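Local structure of hydrazine synthase subunit gamma (Candidatus Kuenenia stuttgartiensis, 5C2V) at residues A53-Q58 and E137-M142; D181-C186 and T296-Q301; T269-G274 and D291-T296; K177-P182 and V308-A313. The protein carries two c-type hemes and, within the hydrazine synthase complex, catalyses the three-electron reduction of nitric oxide to hydroxylamine, the first half-reaction of hydrazine synthesis. All blocks are in the same frame, centred on the assembly; numbering follows the deposited sequence.

Contact 1: residues A53-Q58 and E137-M142; sequences AAWSLQ and ENFSPM
A buried aromatic contact between W55 and F139 joins the loop that follows helix 43-51 to the short run of chain leading into helix 141-152, beside heme 1 of the gamma subunit. The pair is edge-to-face: F139 presents its CE1-CZ edge to one face of the six-membered ring of W55, with the ring centroids 4.5 Å apart and the planes inclined at 50°. CE1 of F139 comes closest, 3.5 Å from CZ3 of W55, and sits over the rim of the indole face, while CZ lies 3.6 Å from W55 CH2. The indole is swung across to its partner because its CG lies between the backbone N and the carbonyl carbon (chi1 78°). A second approach comes from the backbone, where the carbonyl O of E137 meets the edge of the same indole in its plane, 3.4 Å from CZ3.

The surroundings belong to the alpha-helical lobe that holds heme 1. The side chain of F139 touches that heme, and C63 and C126, both covalently attached to it, lie near W55 and F139, respectively. Q49 of helix 43-51 and P130 of helix 129-132 pack against both aromatic residues, and F134 offers W55 another ring. A water also bridges the segments, donating to the backbone O of W55 at 2.8 Å and, weakly, to OE1 of E137. The stronger partner of that carboxylate is R20, which forms a salt bridge with OE2. Beyond the aromatic pair, S140 occupies the N-cap position of helix 141-152.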
# COMPACT_ATOMS: atom_id res chain seq x y z
N ALA C 53 10.12 -37.29 21.50
CA ALA C 53 9.77 -35.87 21.36
C ALA C 53 8.39 -35.65 20.75
O ALA C 53 7.92 -34.51 20.67
CB ALA C 53 10.83 -35.15 20.54
N ALA C 54 7.73 -36.72 20.33
CA ALA C 54 6.47 -36.59 19.60
C ALA C 54 5.30 -36.28 20.53
O ALA C 54 4.30 -35.70 20.12
CB ALA C 54 6.18 -37.85 18.80
N TRP C 55 5.45 -36.65 21.80
CA TRP C 55 4.42 -36.42 22.80
C TRP C 55 4.34 -34.95 23.18
O TRP C 55 3.32 -34.48 23.68
CB TRP C 55 4.68 -37.26 24.05
CG TRP C 55 5.75 -36.68 24.91
CD1 TRP C 55 7.09 -36.90 24.82
CD2 TRP C 55 5.58 -35.78 26.01
NE1 TRP C 55 7.76 -36.19 25.78
CE2 TRP C 55 6.85 -35.49 26.53
CE3 TRP C 55 4.46 -35.18 26.60
CZ2 TRP C 55 7.05 -34.64 27.61
CZ3 TRP C 55 4.65 -34.34 27.68
CH2 TRP C 55 5.93 -34.07 28.17
N SER C 56 5.43 -34.21 22.93
CA SER C 56 5.49 -32.81 23.31
C SER C 56 4.61 -31.98 22.39
O SER C 56 4.00 -32.51 21.47
CB SER C 56 6.94 -32.30 23.26
OG SER C 56 7.46 -32.37 21.95
N LEU C 57 4.54 -30.68 22.65
CA LEU C 57 3.63 -29.81 21.91
C LEU C 57 3.88 -29.86 20.41
O LEU C 57 3.12 -30.47 19.66
CB LEU C 57 3.76 -28.37 22.41
CG LEU C 57 2.70 -27.37 21.95
CD1 LEU C 57 1.34 -27.72 22.53
CD2 LEU C 57 3.10 -25.95 22.31
N GLN C 58 4.96 -29.21 19.97
CA GLN C 58 5.34 -29.22 18.56
C GLN C 58 6.51 -30.15 18.22
O GLN C 58 6.94 -30.21 17.06
CB GLN C 58 5.63 -27.79 18.11
CG GLN C 58 4.34 -26.97 18.06
CD GLN C 58 4.56 -25.48 18.10
OE1 GLN C 58 5.69 -25.01 18.23
NE2 GLN C 58 3.48 -24.72 18.00
N GLU C 137 0.69 -31.99 26.84
CA GLU C 137 -0.32 -32.81 27.52
C GLU C 137 0.29 -33.66 28.62
O GLU C 137 1.39 -34.21 28.47
CB GLU C 137 -1.04 -33.70 26.51
CG GLU C 137 -2.27 -34.40 27.07
CD GLU C 137 -3.04 -35.16 26.01
OE1 GLU C 137 -2.43 -35.99 25.30
OE2 GLU C 137 -4.26 -34.92 25.87
N ASN C 138 -0.42 -33.78 29.74
CA ASN C 138 0.04 -34.56 30.88
C ASN C 138 0.10 -36.05 30.58
O ASN C 138 -0.58 -36.55 29.68
CB ASN C 138 -0.86 -34.33 32.09
CG ASN C 138 -0.70 -32.94 32.68
OD1 ASN C 138 0.38 -32.34 32.61
ND2 ASN C 138 -1.76 -32.43 33.29
N PHE C 139 0.93 -36.77 31.33
CA PHE C 139 1.09 -38.21 31.17
C PHE C 139 -0.09 -38.98 31.74
O PHE C 139 -0.73 -38.54 32.70
CB PHE C 139 2.38 -38.68 31.83
CG PHE C 139 3.63 -38.12 31.22
CD1 PHE C 139 3.73 -37.96 29.85
CD2 PHE C 139 4.70 -37.75 32.01
CE1 PHE C 139 4.88 -37.45 29.28
CE2 PHE C 139 5.85 -37.23 31.46
CZ PHE C 139 5.94 -37.08 30.09
N SER C 140 -0.38 -40.13 31.15
CA SER C 140 -1.33 -41.07 31.72
C SER C 140 -0.67 -41.73 32.93
O SER C 140 0.56 -41.70 33.05
CB SER C 140 -1.76 -42.11 30.68
OG SER C 140 -0.66 -42.91 30.28
N PRO C 141 -1.46 -42.32 33.84
CA PRO C 141 -0.88 -42.99 35.00
C PRO C 141 0.14 -44.07 34.61
O PRO C 141 1.22 -44.15 35.20
CB PRO C 141 -2.09 -43.63 35.69
CG PRO C 141 -3.24 -42.79 35.28
CD PRO C 141 -2.94 -42.31 33.89
N MET C 142 -0.21 -44.86 33.60
CA MET C 142 0.62 -45.97 33.16
C MET C 142 1.97 -45.49 32.61
O MET C 142 3.02 -46.01 32.99
CB MET C 142 -0.11 -46.78 32.09
CG MET C 142 0.45 -48.18 31.89
SD MET C 142 0.26 -49.20 33.37
CE MET C 142 0.95 -50.76 32.80
O HOH W 1 0.70 -35.47 24.14

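Contact 2: residues D181-C186 and T296-Q301; sequences DPKVGC and TSHLKQ. With HEC (heme c), chain B.
H298 and K183 meet at the exposed end of this contact, and V184 fills its buried side next to heme 2. Along 296-301, T296 does not touch 181-186 directly but is the nearest backbone neighbour of V184, with their CA atoms 6.2 Å apart. The two side chains meet the same vinyl-derived heme carbon, CBB, which lies 3.8 Å from T296 CG2 and 3.7 Å from V184 CG1. T296 also opens a type I beta turn to L299, closed by a weak bond from L299 N to T296 O. Within that turn, H298 lays one ring face against the aliphatic part of K183 in a CH-pi contact, CE standing 3.7 Å from the ring centroid and 23° off the normal. The lysine side chain is extended to its tip, which lays CD and CE along the imidazole face, while V184 CG2 comes near the edge of the ring. L299 follows, its CD1 4.3 Å from V184 CG2.

Across from the turn, 181-186 is folded by an Asx turn in which D181 OD1 accepts from the backbone N of K183 at 2.8 Å through its anti lone pair. This bend leads to C186, whose SG is covalently bound to heme CAB at 1.8 Å. The contact thus joins two loops over one edge of the heme: 181-186 comes off helix 170-179, against which C186 and L299 pack through F179 and I178, and 296-301 runs into helix 301-312.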
# COMPACT_ATOMS: atom_id res chain seq x y z
N ASP C 181 40.02 -37.46 56.20
CA ASP C 181 40.61 -36.72 57.31
C ASP C 181 39.51 -36.07 58.14
O ASP C 181 38.67 -35.36 57.60
CB ASP C 181 41.60 -35.67 56.80
CG ASP C 181 42.48 -35.10 57.90
OD1 ASP C 181 41.94 -34.62 58.92
OD2 ASP C 181 43.72 -35.11 57.73
N PRO C 182 39.51 -36.33 59.46
CA PRO C 182 38.48 -35.79 60.36
C PRO C 182 38.49 -34.26 60.44
O PRO C 182 37.49 -33.67 60.81
CB PRO C 182 38.85 -36.40 61.72
CG PRO C 182 40.29 -36.77 61.60
CD PRO C 182 40.48 -37.17 60.17
N LYS C 183 39.62 -33.65 60.09
CA LYS C 183 39.70 -32.19 60.07
C LYS C 183 39.05 -31.63 58.81
O LYS C 183 38.34 -30.62 58.86
CB LYS C 183 41.16 -31.73 60.16
CG LYS C 183 41.31 -30.22 60.22
CD LYS C 183 42.77 -29.80 60.25
CE LYS C 183 42.90 -28.29 60.39
NZ LYS C 183 44.31 -27.86 60.53
N VAL C 184 39.28 -32.29 57.68
CA VAL C 184 38.64 -31.91 56.43
C VAL C 184 37.14 -32.21 56.53
O VAL C 184 36.31 -31.35 56.25
CB VAL C 184 39.24 -32.65 55.22
CG1 VAL C 184 38.56 -32.22 53.94
CG2 VAL C 184 40.74 -32.40 55.14
N GLY C 185 36.82 -33.43 56.93
CA GLY C 185 35.46 -33.80 57.26
C GLY C 185 34.51 -34.01 56.10
O GLY C 185 33.36 -33.59 56.16
N CYS C 186 34.98 -34.68 55.05
CA CYS C 186 34.12 -34.98 53.91
C CYS C 186 33.16 -36.13 54.24
O CYS C 186 32.05 -36.18 53.72
CB CYS C 186 34.95 -35.34 52.68
SG CYS C 186 36.05 -34.03 52.10
N THR C 296 38.97 -26.81 53.84
CA THR C 296 40.07 -26.99 52.91
C THR C 296 41.13 -25.89 52.92
O THR C 296 42.12 -25.98 52.19
CB THR C 296 39.53 -27.16 51.48
OG1 THR C 296 38.71 -26.03 51.15
CG2 THR C 296 38.69 -28.42 51.40
N SER C 297 40.92 -24.86 53.73
CA SER C 297 41.76 -23.66 53.67
C SER C 297 43.23 -23.94 53.99
O SER C 297 44.13 -23.30 53.45
CB SER C 297 41.23 -22.59 54.62
OG SER C 297 39.92 -22.19 54.26
N HIS C 298 43.46 -24.90 54.88
CA HIS C 298 44.80 -25.26 55.31
C HIS C 298 45.52 -26.16 54.31
O HIS C 298 46.75 -26.23 54.29
CB HIS C 298 44.75 -25.93 56.68
CG HIS C 298 43.85 -27.13 56.72
ND1 HIS C 298 44.26 -28.39 56.34
CD2 HIS C 298 42.55 -27.25 57.07
CE1 HIS C 298 43.26 -29.24 56.47
NE2 HIS C 298 42.21 -28.58 56.91
N LEU C 299 44.75 -26.85 53.47
CA LEU C 299 45.32 -27.69 52.42
C LEU C 299 45.97 -26.80 51.36
O LEU C 299 45.64 -25.63 51.25
CB LEU C 299 44.25 -28.58 51.79
CG LEU C 299 43.47 -29.59 52.63
CD1 LEU C 299 42.55 -30.41 51.74
CD2 LEU C 299 44.39 -30.50 53.43
N LYS C 300 46.90 -27.35 50.58
CA LYS C 300 47.41 -26.62 49.43
C LYS C 300 47.65 -27.61 48.28
O LYS C 300 47.55 -28.82 48.47
CB LYS C 300 48.67 -25.79 49.83
CG LYS C 300 49.65 -25.37 48.72
CD LYS C 300 49.92 -23.86 48.70
CE LYS C 300 50.78 -23.48 47.50
NZ LYS C 300 49.98 -23.46 46.24
N GLN C 301 48.02 -27.09 47.12
CA GLN C 301 47.69 -27.63 45.80
C GLN C 301 47.85 -29.13 45.56
O GLN C 301 46.97 -29.74 44.96
CB GLN C 301 48.52 -26.89 44.76
CG GLN C 301 47.99 -27.03 43.35
CD GLN C 301 46.58 -26.47 43.21
OE1 GLN C 301 45.79 -26.95 42.40
NE2 GLN C 301 46.27 -25.44 43.98
FE HEC B . 29.97 -32.00 49.59
CHA HEC B . 28.04 -31.17 46.88
CHB HEC B . 32.46 -33.07 47.50
CHC HEC B . 32.16 -32.14 52.26
CHD HEC B . 27.41 -31.30 51.73
NA HEC B . 30.22 -32.08 47.56
C1A HEC B . 29.27 -31.73 46.62
C2A HEC B . 29.80 -32.07 45.31
C3A HEC B . 31.02 -32.59 45.48
C4A HEC B . 31.31 -32.61 46.90
CMA HEC B . 31.96 -33.09 44.36
CAA HEC B . 29.09 -31.86 43.96
CBA HEC B . 27.90 -32.81 43.85
CGA HEC B . 27.06 -32.45 42.65
O1A HEC B . 26.21 -33.29 42.25
O2A HEC B . 27.25 -31.34 42.10
NB HEC B . 31.93 -32.59 49.85
C1B HEC B . 32.81 -32.85 48.81
C2B HEC B . 34.16 -32.83 49.35
C3B HEC B . 34.07 -32.58 50.67
C4B HEC B . 32.67 -32.42 51.00
CMB HEC B . 35.44 -33.08 48.53
CAB HEC B . 35.24 -32.46 51.67
CBB HEC B . 36.05 -31.17 51.41
NC HEC B . 29.82 -31.77 51.62
C1C HEC B . 30.84 -31.86 52.54
C2C HEC B . 30.30 -31.50 53.84
C3C HEC B . 28.97 -31.39 53.71
C4C HEC B . 28.65 -31.47 52.30
CMC HEC B . 31.07 -31.63 55.17
CAC HEC B . 27.96 -31.08 54.84
CBC HEC B . 28.18 -29.65 55.40
ND HEC B . 27.99 -31.40 49.34
C1D HEC B . 27.17 -31.02 50.40
C2D HEC B . 26.04 -30.28 49.88
C3D HEC B . 26.24 -30.25 48.36
C4D HEC B . 27.48 -30.96 48.12
CMD HEC B . 24.88 -29.67 50.69
CAD HEC B . 25.33 -29.58 47.30
CBD HEC B . 25.37 -28.07 47.49
CGD HEC B . 24.75 -27.40 46.30
O1D HEC B . 24.74 -26.14 46.26
O2D HEC B . 24.26 -28.12 45.39

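Contact 3: residues T269-G274 and D291-T296; sequences TYFHDG and DMHGRT. With CA (calcium ion), chain S; HEC (heme c), chain B.
The pocket of heme 2 is closed on one side by H293, an axial ligand of its iron, and by F271, which lies against that histidine. NE2 of H293 binds the iron at 2.0 Å, and H190 supplies the other protein ligand, so the heme is bis-histidine coordinated. F271 turns its CE1-CZ edge to a face of the H293 imidazole in an edge-to-face pair, with the centroids 5.4 Å apart and the planes at 82°. The nearest atoms across the two segments are F271 CZ and H293 ND1, 4.0 Å apart. With CG of H293 anti to its backbone N (chi1 -171°), the imidazole extends from its loop to the iron, and F271 reaches in from the opposite direction, CE1 lying 3.9 Å from the heme meso carbon CHA.

The loop carrying F271 also approaches both heme propionates, with two weak hydrogen bonds. One runs from the backbone N of F271 to O2A at 2.8 Å, the other from ND1 of H272 to O1D at 2.7 Å. On the far side of H272, NE2 is bonded to D251. One residue before Y270, the carbonyl O of T269 binds a calcium ion that is shared with N90 and S267 and carries two waters.

H293 ND1 is hydrogen-bonded to the carbonyl O of T282, which together with the iron bond would limit rotation of the imidazole, and would be expected to make it a somewhat stronger electron donor to the iron. Ligation by two histidines is consistent with the proposed role of heme 2 in electron transfer rather than in substrate binding.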
# COMPACT_ATOMS: atom_id res chain seq x y z
N THR C 269 29.82 -29.72 35.48
CA THR C 269 29.53 -28.50 36.23
C THR C 269 28.67 -28.70 37.51
O THR C 269 27.44 -28.77 37.45
CB THR C 269 28.88 -27.47 35.30
OG1 THR C 269 29.78 -27.21 34.21
CG2 THR C 269 28.68 -26.21 36.04
N TYR C 270 29.38 -28.95 38.61
CA TYR C 270 28.81 -29.27 39.93
C TYR C 270 28.12 -28.17 40.75
O TYR C 270 27.96 -27.03 40.31
CB TYR C 270 29.93 -29.88 40.78
CG TYR C 270 30.82 -30.75 39.95
CD1 TYR C 270 30.42 -32.03 39.61
CD2 TYR C 270 32.03 -30.28 39.45
CE1 TYR C 270 31.21 -32.83 38.83
CE2 TYR C 270 32.83 -31.08 38.66
CZ TYR C 270 32.41 -32.35 38.35
OH TYR C 270 33.20 -33.16 37.56
N PHE C 271 27.78 -28.55 41.98
CA PHE C 271 26.77 -27.97 42.89
C PHE C 271 25.36 -27.88 42.29
O PHE C 271 25.02 -28.64 41.38
CB PHE C 271 27.21 -26.57 43.36
CG PHE C 271 28.36 -26.60 44.33
CD1 PHE C 271 28.49 -27.64 45.23
CD2 PHE C 271 29.30 -25.58 44.35
CE1 PHE C 271 29.54 -27.67 46.13
CE2 PHE C 271 30.35 -25.61 45.25
CZ PHE C 271 30.47 -26.66 46.14
N HIS C 272 24.54 -26.94 42.77
CA HIS C 272 23.14 -26.88 42.35
C HIS C 272 22.89 -26.00 41.12
O HIS C 272 22.12 -26.36 40.23
CB HIS C 272 22.23 -26.45 43.51
CG HIS C 272 22.37 -25.01 43.92
ND1 HIS C 272 23.51 -24.51 44.51
CD2 HIS C 272 21.50 -23.98 43.84
CE1 HIS C 272 23.34 -23.23 44.77
NE2 HIS C 272 22.13 -22.88 44.37
N ASP C 273 23.52 -24.83 41.10
CA ASP C 273 23.33 -23.87 40.02
C ASP C 273 24.39 -24.09 38.96
O ASP C 273 24.41 -23.42 37.93
CB ASP C 273 23.39 -22.44 40.55
CG ASP C 273 24.75 -22.08 41.12
OD1 ASP C 273 25.49 -23.00 41.53
OD2 ASP C 273 25.08 -20.88 41.15
N GLY C 274 25.29 -25.02 39.23
CA GLY C 274 26.41 -25.25 38.35
C GLY C 274 27.44 -24.15 38.53
O GLY C 274 28.08 -23.71 37.57
N ASP C 291 35.35 -22.44 54.01
CA ASP C 291 35.29 -23.62 54.88
C ASP C 291 33.86 -24.02 55.24
O ASP C 291 33.64 -24.73 56.23
CB ASP C 291 36.10 -23.39 56.15
CG ASP C 291 37.59 -23.34 55.89
OD1 ASP C 291 38.06 -24.01 54.96
OD2 ASP C 291 38.30 -22.62 56.63
N MET C 292 32.89 -23.58 54.46
CA MET C 292 31.51 -23.97 54.68
C MET C 292 31.21 -25.30 54.00
O MET C 292 30.28 -26.02 54.39
CB MET C 292 30.55 -22.88 54.20
CG MET C 292 30.41 -21.72 55.16
SD MET C 292 29.68 -22.22 56.73
CE MET C 292 29.76 -20.69 57.65
N HIS C 293 31.99 -25.63 52.98
CA HIS C 293 31.97 -26.96 52.40
C HIS C 293 33.34 -27.59 52.63
O HIS C 293 34.30 -27.29 51.92
CB HIS C 293 31.64 -26.87 50.90
CG HIS C 293 31.39 -28.19 50.24
ND1 HIS C 293 32.15 -28.65 49.19
CD2 HIS C 293 30.44 -29.13 50.46
CE1 HIS C 293 31.69 -29.82 48.80
NE2 HIS C 293 30.66 -30.14 49.55
N GLY C 294 33.42 -28.47 53.63
CA GLY C 294 34.69 -29.02 54.10
C GLY C 294 35.54 -27.93 54.73
O GLY C 294 35.25 -26.75 54.56
N ARG C 295 36.62 -28.29 55.42
CA ARG C 295 37.59 -27.26 55.76
C ARG C 295 38.85 -27.53 54.95
O ARG C 295 39.67 -28.37 55.31
CB ARG C 295 37.89 -27.25 57.25
N THR C 296 38.97 -26.81 53.84
CA THR C 296 40.07 -26.99 52.91
C THR C 296 41.13 -25.89 52.92
O THR C 296 42.12 -25.98 52.19
CB THR C 296 39.53 -27.16 51.48
OG1 THR C 296 38.71 -26.03 51.15
CG2 THR C 296 38.69 -28.42 51.40
CA CA S . 25.82 -31.16 37.35
FE HEC B . 29.97 -32.00 49.59
CHA HEC B . 28.04 -31.17 46.88
CHB HEC B . 32.46 -33.07 47.50
CHC HEC B . 32.16 -32.14 52.26
CHD HEC B . 27.41 -31.30 51.73
NA HEC B . 30.22 -32.08 47.56
C1A HEC B . 29.27 -31.73 46.62
C2A HEC B . 29.80 -32.07 45.31
C3A HEC B . 31.02 -32.59 45.48
C4A HEC B . 31.31 -32.61 46.90
CMA HEC B . 31.96 -33.09 44.36
CAA HEC B . 29.09 -31.86 43.96
CBA HEC B . 27.90 -32.81 43.85
CGA HEC B . 27.06 -32.45 42.65
O1A HEC B . 26.21 -33.29 42.25
O2A HEC B . 27.25 -31.34 42.10
NB HEC B . 31.93 -32.59 49.85
C1B HEC B . 32.81 -32.85 48.81
C2B HEC B . 34.16 -32.83 49.35
C3B HEC B . 34.07 -32.58 50.67
C4B HEC B . 32.67 -32.42 51.00
CMB HEC B . 35.44 -33.08 48.53
CAB HEC B . 35.24 -32.46 51.67
CBB HEC B . 36.05 -31.17 51.41
NC HEC B . 29.82 -31.77 51.62
C1C HEC B . 30.84 -31.86 52.54
C2C HEC B . 30.30 -31.50 53.84
C3C HEC B . 28.97 -31.39 53.71
C4C HEC B . 28.65 -31.47 52.30
CMC HEC B . 31.07 -31.63 55.17
CAC HEC B . 27.96 -31.08 54.84
CBC HEC B . 28.18 -29.65 55.40
ND HEC B . 27.99 -31.40 49.34
C1D HEC B . 27.17 -31.02 50.40
C2D HEC B . 26.04 -30.28 49.88
C3D HEC B . 26.24 -30.25 48.36
C4D HEC B . 27.48 -30.96 48.12
CMD HEC B . 24.88 -29.67 50.69
CAD HEC B . 25.33 -29.58 47.30
CBD HEC B . 25.37 -28.07 47.49
CGD HEC B . 24.75 -27.40 46.30
O1D HEC B . 24.74 -26.14 46.26
O2D HEC B . 24.26 -28.12 45.39
O HOH W 2 26.01 -31.63 35.04
O HOH W 3 24.33 -33.05 37.59

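Contact 4: residues K177-P182 and V308-A313; sequences KIFEDP and VEYLKA
Of these two segments, the backbones come nearest at F179 and Y310, whose CA atoms are 8.0 Å apart. Segment 177-182 carries F179 at the C-terminal part of helix 170-179 and continues as a loop through D181 and P182, whereas 308-313 belongs to the last part of helix 301-312, where the backbone N of K312 bonds to the O of V308 at 2.9 Å. Both aromatic side chains are directed from their own helix into the space between the two. In each, CG is anti to the backbone N (chi1 -176° in F179 and 175° in Y310), which carries the rings away from their helices; the two side chains cross at about a right angle.

The rings form an offset edge-to-face pair in which Y310 supplies the edge and F179 the face. CE2 of Y310 stands over the F179 ring near its rim, 3.3 Å from CG, and its neighbour CD2 lies 3.6 Å from F179 CB, so that the phenol edge rests on the root of the phenylalanine more than on its centre. The ring centroids are 5.1 Å apart and the planes are at 60°. L311 adds a lighter apolar contact, its CD2 4.3 Å from F179 CE1.

The contact pairs the first and last helices of the cytochrome c domain that binds heme 2, as in the cytochrome c fold. F179 also packs on C186, one of the cysteines covalently attached to heme 2, and on L307, while L311 touches that heme. Y310 in turn packs on Q176 of helix 170-179 and on P194 of a neighbouring loop.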
# COMPACT_ATOMS: atom_id res chain seq x y z
N LYS C 177 43.00 -40.25 51.87
CA LYS C 177 43.38 -39.86 53.23
C LYS C 177 42.95 -38.43 53.54
O LYS C 177 42.53 -38.14 54.66
CB LYS C 177 44.88 -40.02 53.44
CG LYS C 177 45.36 -41.46 53.47
CD LYS C 177 46.85 -41.54 53.74
CE LYS C 177 47.65 -40.98 52.57
NZ LYS C 177 47.47 -41.81 51.35
N ILE C 178 43.05 -37.55 52.55
CA ILE C 178 42.61 -36.17 52.70
C ILE C 178 41.09 -36.12 52.81
O ILE C 178 40.54 -35.38 53.63
CB ILE C 178 43.09 -35.29 51.52
CG1 ILE C 178 44.54 -34.84 51.74
CG2 ILE C 178 42.21 -34.07 51.36
CD1 ILE C 178 45.58 -35.89 51.44
N PHE C 179 40.42 -36.92 51.99
CA PHE C 179 38.97 -37.00 51.99
C PHE C 179 38.43 -37.45 53.35
O PHE C 179 37.48 -36.87 53.87
CB PHE C 179 38.50 -37.97 50.90
CG PHE C 179 37.00 -38.06 50.76
CD1 PHE C 179 36.32 -37.20 49.92
CD2 PHE C 179 36.28 -39.02 51.46
CE1 PHE C 179 34.94 -37.29 49.78
CE2 PHE C 179 34.91 -39.11 51.32
CZ PHE C 179 34.24 -38.24 50.49
N GLU C 180 39.05 -38.48 53.92
CA GLU C 180 38.56 -39.09 55.15
C GLU C 180 39.18 -38.47 56.40
O GLU C 180 38.91 -38.91 57.51
CB GLU C 180 38.81 -40.59 55.12
CG GLU C 180 38.06 -41.30 54.01
CD GLU C 180 38.54 -42.72 53.79
OE1 GLU C 180 37.79 -43.52 53.20
OE2 GLU C 180 39.68 -43.02 54.20
N ASP C 181 40.02 -37.46 56.20
CA ASP C 181 40.61 -36.72 57.31
C ASP C 181 39.51 -36.07 58.14
O ASP C 181 38.67 -35.36 57.60
CB ASP C 181 41.60 -35.67 56.80
CG ASP C 181 42.48 -35.10 57.90
OD1 ASP C 181 41.94 -34.62 58.92
OD2 ASP C 181 43.72 -35.11 57.73
N PRO C 182 39.51 -36.33 59.46
CA PRO C 182 38.48 -35.79 60.36
C PRO C 182 38.49 -34.26 60.44
O PRO C 182 37.49 -33.67 60.81
CB PRO C 182 38.85 -36.40 61.72
CG PRO C 182 40.29 -36.77 61.60
CD PRO C 182 40.48 -37.17 60.17
N VAL C 308 40.99 -34.25 44.25
CA VAL C 308 40.27 -34.23 42.98
C VAL C 308 40.37 -35.58 42.29
O VAL C 308 39.38 -36.10 41.78
CB VAL C 308 40.82 -33.12 42.05
CG1 VAL C 308 40.33 -33.34 40.62
CG2 VAL C 308 40.41 -31.75 42.56
N GLU C 309 41.57 -36.15 42.28
CA GLU C 309 41.79 -37.46 41.67
C GLU C 309 40.99 -38.55 42.36
O GLU C 309 40.50 -39.48 41.71
CB GLU C 309 43.28 -37.82 41.69
CG GLU C 309 44.11 -37.07 40.66
CD GLU C 309 43.77 -37.45 39.23
OE1 GLU C 309 43.26 -38.57 39.02
OE2 GLU C 309 44.00 -36.63 38.32
N TYR C 310 40.85 -38.45 43.68
CA TYR C 310 40.05 -39.40 44.44
C TYR C 310 38.57 -39.24 44.13
O TYR C 310 37.83 -40.22 44.06
CB TYR C 310 40.30 -39.25 45.94
CG TYR C 310 39.42 -40.13 46.80
CD1 TYR C 310 39.53 -41.51 46.76
CD2 TYR C 310 38.47 -39.57 47.65
CE1 TYR C 310 38.73 -42.32 47.54
CE2 TYR C 310 37.66 -40.37 48.44
CZ TYR C 310 37.80 -41.74 48.38
OH TYR C 310 36.99 -42.54 49.16
N LEU C 311 38.15 -37.99 43.94
CA LEU C 311 36.78 -37.71 43.53
C LEU C 311 36.50 -38.32 42.16
O LEU C 311 35.42 -38.87 41.91
CB LEU C 311 36.51 -36.21 43.50
CG LEU C 311 36.40 -35.53 44.87
CD1 LEU C 311 36.34 -34.02 44.72
CD2 LEU C 311 35.18 -36.05 45.62
N LYS C 312 37.49 -38.24 41.27
CA LYS C 312 37.40 -38.84 39.94
C LYS C 312 37.29 -40.36 40.02
O LYS C 312 36.82 -41.00 39.08
CB LYS C 312 38.61 -38.45 39.09
CG LYS C 312 38.69 -36.98 38.74
CD LYS C 312 39.99 -36.67 38.00
CE LYS C 312 40.16 -37.55 36.78
NZ LYS C 312 41.47 -37.33 36.10
N ALA C 313 37.73 -40.93 41.13
CA ALA C 313 37.76 -42.37 41.30
C ALA C 313 36.42 -42.92 41.80
O ALA C 313 36.21 -44.14 41.82
CB ALA C 313 38.88 -42.77 42.26

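Overall arrangement
Contacts 2, 3 and 4 gather around heme 2 in the cytochrome c lobe, whereas contact 1 lies beside heme 1, the probable active site, on the other side of the chain's centre; its centre is 36 Å from that of contact 3 and 48 Å from that of contact 2. Contacts 2 and 4 start from the same part of the chain, sharing D181 and P182, and their centres are 10 Å apart. Contact 3 is nested inside the loops that both of them close. It shares T296 with contact 2, to which it is also tied by probable hydrogen bonds between S297 OG and D291 OD1 (2.7 Å) and between V184 O and R295 N (3.2 Å).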